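Local coordinates for xylose isomerase-like TIM barrel domain-containing protein (Sinorhizobium meliloti, PDB 3JU2) that is of unknown function but binds a zinc ion and adopts the xylose isomerase-like TIM barrel fold, at residues I177-V182 / I228-I233; A203-D208 / A245-I250. All blocks are in the same frame, centred on the assembly; numbering follows the deposited sequence.

Contact 1 (I177-V182 / I228-I233); sequences IDVYHV and IDLKGI. With ZN (zinc ion), chain D.
Val179 meets three aliphatic side chains at once, Ile228, Leu230 and Ile233, although it directly follows a zinc ligand, Asp178. Its methyls divide the work. Chi1 of -58° sets CG1 anti to the carbonyl carbon and leaves CG2 between the backbone N and that carbon, where it packs against Leu230 CD2 at 3.8 Å, the two side chains crossing at about a right angle, and equally near Ile228 CD1. Val179 CG1 lies 4.0 Å from Ile233 CG2. Ile228 CD1 also lies 3.7 Å from Val179 O, touching backbone as well as side chain. An alanine here would remove both methyls and would probably leave Ile228, Leu230 and Ile233 facing a gap between the turn 179-182 and the start of helix 230-239. Asp178 works in two directions: OD2 binds the zinc ion at 2.0 Å, while OD1 caps the following helical turn, accepting from Tyr180 N at 3.0 Å from above the carboxylate plane. Asp229 similarly N-caps its helix through Gly232 N. The contact joins the turn 179-182, at the C-terminal end of barrel strand 173-178, to helix 230-239; Leu188 of helix 188-197 touches both Val182 and Ile233, and strand 201-206 adjoins Val179 through His204.

Contact 2 (A203-D208 / A245-I250); sequences AHHICD and AQEVEI. With ZN (zinc ion), chain D.
His205 and Glu247 stand side by side in register on adjacent parallel strands, with Glu247 OE2 over one face of the imidazole, offset toward its rim. OE2 comes within 3.0 Å of His205 NE2, but the angle is too poor for a hydrogen bond. NE2 donates instead to a water in the ring plane, 2.7 Å away, and that water donates to Glu247 OE1. Asn11 and Thr63 bind the same carboxylate, so several partners hold it against the ring. The tight part is the backbone ladder: Glu247 N to His204 O at 2.8 Å, Ile206 N to Glu247 O, and Glu249 N to Ile206 O at 3.1 Å, all close to straight. On the face that carries His204, Gln246, Ile206 and Val248, Ile206 CD1 packs on Val248 CG2 (3.9 Å) and lies across the Gln246 side chain; its CG1 sits between backbone N and carbonyl carbon (chi1 54°), which brings CD1 to Gln246 and Val248. Here too Gln246 CG runs beside the His204 ring, whose ND1 is bonded to Arg234. Toward partly exposed Ala245 the ladder gives way, and a water accepts from His204 N and lies within hydrogen-bonding distance of Ala245 O, to which it probably donates. At the other end Cys207 CB touches Ile250 CG1. On the metal side, His205 ND1 binds zinc at 2.3 Å and Glu249 OE1 at 2.1 Å, with ring and carboxylate planes 79° apart; Asp178 and Glu143 complete the site. NE2 is the donor to the water and ND1 the nitrogen that binds the metal, and Glu247, through the water, is probably a second-shell group that orients the histidine and may polarise it.

How the contacts relate
From the N terminus the segments come as 177-182, 203-208, 228-233 and 245-250, so the two contacts alternate and cross rather than nest. Contact 1 closes a loop of 45 residues that contains helix 188-197 and strand 201-206; contact 2 closes one of 36 residues that contains the whole of helix 230-239, completing a beta-alpha-beta unit. Strand 173-178 adjoins strand 201-206 in the barrel, where Ile177 O and His205 N, 2.8 Å apart, probably form a hydrogen bond. Leu230 and Tyr180 of contact 1 pack against Cys207 and Asp208 of contact 2. Three zinc ligands come from the ends of consecutive barrel strands or just beyond, while contact 1 packs helix 230-239 on the turn after strand 173-178.

Contact 1 (I177-V182 / I228-I233)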
ATOM      1  N   ILE A 177      15.389   2.811  -4.174  1.00 26.38           N
ATOM      2  CA  ILE A 177      14.677   1.809  -3.423  1.00 27.41           C
ATOM      3  C   ILE A 177      14.611   2.234  -1.953  1.00 34.04           C
ATOM      4  O   ILE A 177      15.611   2.164  -1.239  1.00 30.72           O
ATOM      5  CB  ILE A 177      15.330   0.400  -3.541  1.00 25.34           C
ATOM      6  CG1 ILE A 177      15.438  -0.019  -5.017  1.00 34.94           C
ATOM      7  CG2 ILE A 177      14.567  -0.637  -2.694  1.00 28.99           C
ATOM      8  CD1 ILE A 177      16.217  -1.307  -5.227  1.00 35.13           C
ATOM      9  N   ASP A 178      13.428   2.677  -1.525  1.00 31.02           N
ATOM     10  CA  ASP A 178      13.174   3.032  -0.107  1.00 27.77           C
ATOM     11  C   ASP A 178      12.417   1.905   0.561  1.00 28.58           C
ATOM     12  O   ASP A 178      11.284   1.560   0.163  1.00 27.81           O
ATOM     13  CB  ASP A 178      12.385   4.352  -0.034  1.00 29.39           C
ATOM     14  CG  ASP A 178      12.224   4.915   1.426  1.00 31.39           C
ATOM     15  OD1 ASP A 178      12.230   4.187   2.434  1.00 31.81           O
ATOM     16  OD2 ASP A 178      12.114   6.153   1.543  1.00 33.73           O
ATOM     17  N   VAL A 179      13.009   1.325   1.602  1.00 26.88           N
ATOM     18  CA  VAL A 179      12.390   0.200   2.306  1.00 29.29           C
ATOM     19  C   VAL A 179      10.959   0.491   2.811  1.00 28.67           C
ATOM     20  O   VAL A 179      10.131  -0.414   2.857  1.00 24.53           O
ATOM     21  CB  VAL A 179      13.289  -0.345   3.462  1.00 28.85           C
ATOM     22  CG1 VAL A 179      14.667  -0.789   2.917  1.00 30.64           C
ATOM     23  CG2 VAL A 179      13.441   0.690   4.637  1.00 28.25           C
ATOM     24  N   TYR A 180      10.671   1.754   3.158  1.00 27.11           N
ATOM     25  CA  TYR A 180       9.346   2.138   3.665  1.00 29.65           C
ATOM     26  C   TYR A 180       8.295   1.901   2.582  1.00 25.49           C
ATOM     27  O   TYR A 180       7.202   1.421   2.866  1.00 26.10           O
ATOM     28  CB  TYR A 180       9.313   3.606   4.092  1.00 26.62           C
ATOM     29  CG  TYR A 180       8.212   3.894   5.085  1.00 33.08           C
ATOM     30  CD1 TYR A 180       8.324   3.451   6.401  1.00 28.80           C
ATOM     31  CD2 TYR A 180       7.059   4.602   4.709  1.00 25.89           C
ATOM     32  CE1 TYR A 180       7.303   3.695   7.334  1.00 27.54           C
ATOM     33  CE2 TYR A 180       6.033   4.881   5.642  1.00 26.69           C
ATOM     34  CZ  TYR A 180       6.175   4.427   6.954  1.00 26.94           C
ATOM     35  OH  TYR A 180       5.190   4.673   7.877  1.00 30.38           O
ATOM     36  N   HIS A 181       8.675   2.218   1.354  1.00 24.22           N
ATOM     37  CA  HIS A 181       7.772   2.126   0.217  1.00 29.37           C
ATOM     38  C   HIS A 181       7.586   0.723  -0.371  1.00 29.66           C
ATOM     39  O   HIS A 181       6.538   0.439  -0.938  1.00 26.85           O
ATOM     40  CB  HIS A 181       8.235   3.119  -0.838  1.00 25.40           C
ATOM     41  CG  HIS A 181       8.240   4.536  -0.355  1.00 32.04           C
ATOM     42  ND1 HIS A 181       7.247   5.050   0.460  1.00 27.31           N
ATOM     43  CD2 HIS A 181       9.103   5.551  -0.586  1.00 31.17           C
ATOM     44  CE1 HIS A 181       7.510   6.322   0.713  1.00 31.53           C
ATOM     45  NE2 HIS A 181       8.630   6.646   0.091  1.00 28.75           N
ATOM     46  N   VAL A 182       8.584  -0.156  -0.209  1.00 30.54           N
ATOM     47  CA  VAL A 182       8.630  -1.431  -0.969  1.00 29.72           C
ATOM     48  C   VAL A 182       8.704  -2.703  -0.134  1.00 33.64           C
ATOM     49  O   VAL A 182       8.509  -3.797  -0.682  1.00 25.84           O
ATOM     50  CB  VAL A 182       9.816  -1.460  -1.970  1.00 30.27           C
ATOM     51  CG1 VAL A 182       9.811  -0.257  -2.887  1.00 28.64           C
ATOM     52  CG2 VAL A 182      11.163  -1.539  -1.206  1.00 25.33           C
ATOM     53  N   ILE A 228      10.704  -4.347   9.530  1.00 29.47           N
ATOM     54  CA  ILE A 228      11.332  -4.626   8.230  1.00 29.20           C
ATOM     55  C   ILE A 228      12.612  -5.454   8.419  1.00 37.49           C
ATOM     56  O   ILE A 228      13.440  -5.130   9.274  1.00 32.31           O
ATOM     57  CB  ILE A 228      11.660  -3.334   7.471  1.00 29.82           C
ATOM     58  CG1 ILE A 228      10.376  -2.522   7.204  1.00 26.91           C
ATOM     59  CG2 ILE A 228      12.374  -3.629   6.156  1.00 30.53           C
ATOM     60  CD1 ILE A 228      10.658  -1.231   6.466  1.00 29.52           C
ATOM     61  N   ASP A 229      12.766  -6.528   7.638  1.00 31.29           N
ATOM     62  CA  ASP A 229      14.065  -7.232   7.556  1.00 32.99           C
ATOM     63  C   ASP A 229      15.100  -6.440   6.765  1.00 33.60           C
ATOM     64  O   ASP A 229      15.377  -6.734   5.595  1.00 32.88           O
ATOM     65  CB  ASP A 229      13.877  -8.653   6.985  1.00 35.53           C
ATOM     66  CG  ASP A 229      15.172  -9.487   6.997  1.00 44.70           C
ATOM     67  OD1 ASP A 229      16.224  -9.032   7.502  1.00 39.78           O
ATOM     68  OD2 ASP A 229      15.135 -10.607   6.454  1.00 45.87           O
ATOM     69  N   LEU A 230      15.696  -5.443   7.421  1.00 34.15           N
ATOM     70  CA  LEU A 230      16.605  -4.509   6.777  1.00 31.88           C
ATOM     71  C   LEU A 230      17.873  -5.183   6.251  1.00 32.16           C
ATOM     72  O   LEU A 230      18.343  -4.885   5.142  1.00 32.81           O
ATOM     73  CB  LEU A 230      16.961  -3.338   7.747  1.00 34.61           C
ATOM     74  CG  LEU A 230      15.775  -2.436   8.130  1.00 35.93           C
ATOM     75  CD1 LEU A 230      16.019  -1.599   9.391  1.00 34.59           C
ATOM     76  CD2 LEU A 230      15.440  -1.530   6.967  1.00 35.71           C
ATOM     77  N   LYS A 231      18.424  -6.094   7.044  1.00 34.96           N
ATOM     78  CA  LYS A 231      19.641  -6.786   6.624  1.00 40.21           C
ATOM     79  C   LYS A 231      19.353  -7.670   5.402  1.00 30.41           C
ATOM     80  O   LYS A 231      20.139  -7.663   4.433  1.00 33.40           O
ATOM     81  CB  LYS A 231      20.237  -7.598   7.775  1.00 43.05           C
ATOM     82  CG  LYS A 231      20.992  -6.734   8.786  1.00 58.26           C
ATOM     83  CD  LYS A 231      21.858  -7.545   9.760  1.00 61.68           C
ATOM     84  CE  LYS A 231      21.138  -7.821  11.076  1.00 74.17           C
ATOM     85  NZ  LYS A 231      22.113  -7.983  12.202  1.00 74.02           N
ATOM     86  N   GLY A 232      18.228  -8.390   5.470  1.00 33.55           N
ATOM     87  CA  GLY A 232      17.728  -9.236   4.364  1.00 32.94           C
ATOM     88  C   GLY A 232      17.631  -8.445   3.075  1.00 37.33           C
ATOM     89  O   GLY A 232      18.134  -8.880   2.040  1.00 34.67           O
ATOM     90  N   ILE A 233      17.001  -7.267   3.135  1.00 31.75           N
ATOM     91  CA  ILE A 233      16.873  -6.399   1.963  1.00 30.47           C
ATOM     92  C   ILE A 233      18.219  -5.864   1.484  1.00 31.00           C
ATOM     93  O   ILE A 233      18.514  -5.889   0.275  1.00 29.95           O
ATOM     94  CB  ILE A 233      15.838  -5.222   2.194  1.00 29.84           C
ATOM     95  CG1 ILE A 233      14.407  -5.757   2.257  1.00 28.34           C
ATOM     96  CG2 ILE A 233      15.970  -4.148   1.093  1.00 31.57           C
ATOM     97  CD1 ILE A 233      13.414  -4.727   2.825  1.00 31.06           C
TER
HETATM   98 ZN    ZN D 285      12.892   7.514   0.329  0.50 37.33          ZN

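Contact 2 (A203-D208 / A245-I250)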
ATOM      1  N   ALA A 203      19.846   4.408  -5.601  1.00 34.33           N
ATOM      2  CA  ALA A 203      19.846   4.761  -4.180  1.00 35.71           C
ATOM      3  C   ALA A 203      19.121   3.731  -3.349  1.00 34.45           C
ATOM      4  O   ALA A 203      18.262   2.992  -3.857  1.00 31.91           O
ATOM      5  CB  ALA A 203      19.217   6.158  -3.962  1.00 34.71           C
ATOM      6  N   HIS A 204      19.451   3.701  -2.060  1.00 29.35           N
ATOM      7  CA  HIS A 204      18.818   2.809  -1.113  1.00 30.68           C
ATOM      8  C   HIS A 204      18.504   3.618   0.159  1.00 34.02           C
ATOM      9  O   HIS A 204      19.418   4.148   0.821  1.00 32.00           O
ATOM     10  CB  HIS A 204      19.741   1.612  -0.838  1.00 30.63           C
ATOM     11  CG  HIS A 204      19.255   0.684   0.226  1.00 30.88           C
ATOM     12  ND1 HIS A 204      20.103  -0.171   0.886  1.00 29.14           N
ATOM     13  CD2 HIS A 204      18.016   0.440   0.723  1.00 31.28           C
ATOM     14  CE1 HIS A 204      19.422  -0.884   1.763  1.00 34.43           C
ATOM     15  NE2 HIS A 204      18.151  -0.529   1.688  1.00 34.99           N
ATOM     16  N   HIS A 205      17.218   3.733   0.480  1.00 30.30           N
ATOM     17  CA  HIS A 205      16.795   4.531   1.651  1.00 34.90           C
ATOM     18  C   HIS A 205      16.343   3.616   2.748  1.00 32.64           C
ATOM     19  O   HIS A 205      15.646   2.619   2.501  1.00 29.04           O
ATOM     20  CB  HIS A 205      15.668   5.511   1.328  1.00 32.40           C
ATOM     21  CG  HIS A 205      16.007   6.518   0.276  1.00 39.81           C
ATOM     22  ND1 HIS A 205      15.134   7.518  -0.090  1.00 43.06           N
ATOM     23  CD2 HIS A 205      17.111   6.688  -0.491  1.00 41.24           C
ATOM     24  CE1 HIS A 205      15.676   8.249  -1.046  1.00 46.62           C
ATOM     25  NE2 HIS A 205      16.875   7.767  -1.308  1.00 42.16           N
ATOM     26  N   ILE A 206      16.706   3.962   3.967  1.00 30.15           N
ATOM     27  CA  ILE A 206      16.416   3.141   5.106  1.00 28.44           C
ATOM     28  C   ILE A 206      15.694   3.864   6.241  1.00 29.49           C
ATOM     29  O   ILE A 206      15.765   5.036   6.345  1.00 28.52           O
ATOM     30  CB  ILE A 206      17.651   2.383   5.592  1.00 31.41           C
ATOM     31  CG1 ILE A 206      18.802   3.336   5.852  1.00 36.63           C
ATOM     32  CG2 ILE A 206      18.084   1.403   4.574  1.00 34.20           C
ATOM     33  CD1 ILE A 206      19.822   2.809   6.804  1.00 34.71           C
ATOM     34  N   CYS A 207      15.021   3.086   7.064  1.00 32.49           N
ATOM     35  CA  CYS A 207      14.074   3.488   8.080  1.00 31.39           C
ATOM     36  C   CYS A 207      13.320   2.231   8.441  1.00 32.74           C
ATOM     37  O   CYS A 207      13.752   1.190   8.099  1.00 38.50           O
ATOM     38  CB  CYS A 207      13.141   4.580   7.597  1.00 33.11           C
ATOM     39  SG  CYS A 207      12.166   4.201   6.222  1.00 33.77           S
ATOM     40  N   ASP A 208      12.204   2.316   9.129  1.00 27.43           N
ATOM     41  CA  ASP A 208      11.487   1.130   9.517  1.00 28.83           C
ATOM     42  C   ASP A 208       9.996   1.347   9.510  1.00 28.85           C
ATOM     43  O   ASP A 208       9.529   2.435   9.588  1.00 32.07           O
ATOM     44  CB  ASP A 208      11.941   0.625  10.881  1.00 30.59           C
ATOM     45  CG  ASP A 208      12.041  -0.889  10.964  1.00 35.01           C
ATOM     46  OD1 ASP A 208      12.810  -1.358  11.781  1.00 35.26           O
ATOM     47  OD2 ASP A 208      11.353  -1.602  10.259  1.00 31.51           O
ATOM     48  N   ALA A 245      25.854   3.954  -0.508  1.00 38.26           N
ATOM     49  CA  ALA A 245      25.539   4.266   0.879  1.00 39.27           C
ATOM     50  C   ALA A 245      24.062   4.027   1.168  1.00 37.16           C
ATOM     51  O   ALA A 245      23.224   4.238   0.289  1.00 43.96           O
ATOM     52  CB  ALA A 245      25.915   5.726   1.179  1.00 39.65           C
ATOM     53  N   GLN A 246      23.767   3.563   2.381  1.00 35.54           N
ATOM     54  CA  GLN A 246      22.396   3.462   2.856  1.00 28.70           C
ATOM     55  C   GLN A 246      21.989   4.827   3.423  1.00 40.76           C
ATOM     56  O   GLN A 246      22.648   5.339   4.325  1.00 35.61           O
ATOM     57  CB  GLN A 246      22.275   2.416   3.950  1.00 33.48           C
ATOM     58  CG  GLN A 246      22.594   1.000   3.475  1.00 34.66           C
ATOM     59  CD  GLN A 246      22.459  -0.008   4.557  1.00 36.07           C
ATOM     60  OE1 GLN A 246      21.421  -0.106   5.224  1.00 41.89           O
ATOM     61  NE2 GLN A 246      23.500  -0.802   4.737  1.00 42.53           N
ATOM     62  N   GLU A 247      20.897   5.384   2.898  1.00 33.76           N
ATOM     63  CA  GLU A 247      20.460   6.738   3.211  1.00 39.13           C
ATOM     64  C   GLU A 247      19.273   6.747   4.181  1.00 36.71           C
ATOM     65  O   GLU A 247      18.155   6.350   3.838  1.00 29.95           O
ATOM     66  CB  GLU A 247      20.163   7.490   1.919  1.00 35.29           C
ATOM     67  CG  GLU A 247      19.557   8.895   2.058  1.00 34.72           C
ATOM     68  CD  GLU A 247      18.964   9.410   0.742  1.00 52.63           C
ATOM     69  OE1 GLU A 247      19.683   9.402  -0.296  1.00 56.92           O
ATOM     70  OE2 GLU A 247      17.774   9.833   0.741  1.00 48.17           O
ATOM     71  N   VAL A 248      19.534   7.193   5.407  1.00 34.92           N
ATOM     72  CA  VAL A 248      18.490   7.336   6.419  1.00 34.21           C
ATOM     73  C   VAL A 248      17.473   8.453   6.125  1.00 33.35           C
ATOM     74  O   VAL A 248      17.803   9.652   6.163  1.00 31.51           O
ATOM     75  CB  VAL A 248      19.077   7.545   7.826  1.00 38.15           C
ATOM     76  CG1 VAL A 248      17.958   7.569   8.866  1.00 27.65           C
ATOM     77  CG2 VAL A 248      20.027   6.431   8.171  1.00 34.17           C
ATOM     78  N   GLU A 249      16.230   8.040   5.889  1.00 33.49           N
ATOM     79  CA  GLU A 249      15.106   8.965   5.677  1.00 33.52           C
ATOM     80  C   GLU A 249      13.923   8.647   6.603  1.00 34.55           C
ATOM     81  O   GLU A 249      13.143   7.695   6.379  1.00 29.69           O
ATOM     82  CB  GLU A 249      14.677   8.963   4.204  1.00 31.84           C
ATOM     83  CG  GLU A 249      13.630  10.039   3.862  1.00 33.07           C
ATOM     84  CD  GLU A 249      13.208   9.981   2.415  1.00 43.81           C
ATOM     85  OE1 GLU A 249      13.068   8.854   1.909  1.00 43.42           O
ATOM     86  OE2 GLU A 249      13.028  11.043   1.781  1.00 41.70           O
ATOM     87  N   ILE A 250      13.806   9.433   7.670  1.00 31.50           N
ATOM     88  CA  ILE A 250      12.803   9.207   8.701  1.00 33.99           C
ATOM     89  C   ILE A 250      11.921  10.461   8.800  1.00 38.14           C
ATOM     90  O   ILE A 250      12.448  11.550   8.975  1.00 35.44           O
ATOM     91  CB  ILE A 250      13.468   8.944  10.085  1.00 36.00           C
ATOM     92  CG1 ILE A 250      14.253   7.616  10.067  1.00 36.10           C
ATOM     93  CG2 ILE A 250      12.409   8.891  11.183  1.00 30.45           C
ATOM     94  CD1 ILE A 250      15.156   7.443  11.258  1.00 36.93           C
TER
HETATM   95 ZN    ZN D 285      12.892   7.514   0.329  0.50 37.33          ZN
HETATM   96  O   HOH W   1      21.599   5.398  -1.442  1.00 38.41           O
HETATM   97  O   HOH W   2      18.497   9.281  -2.798  1.00 40.88           O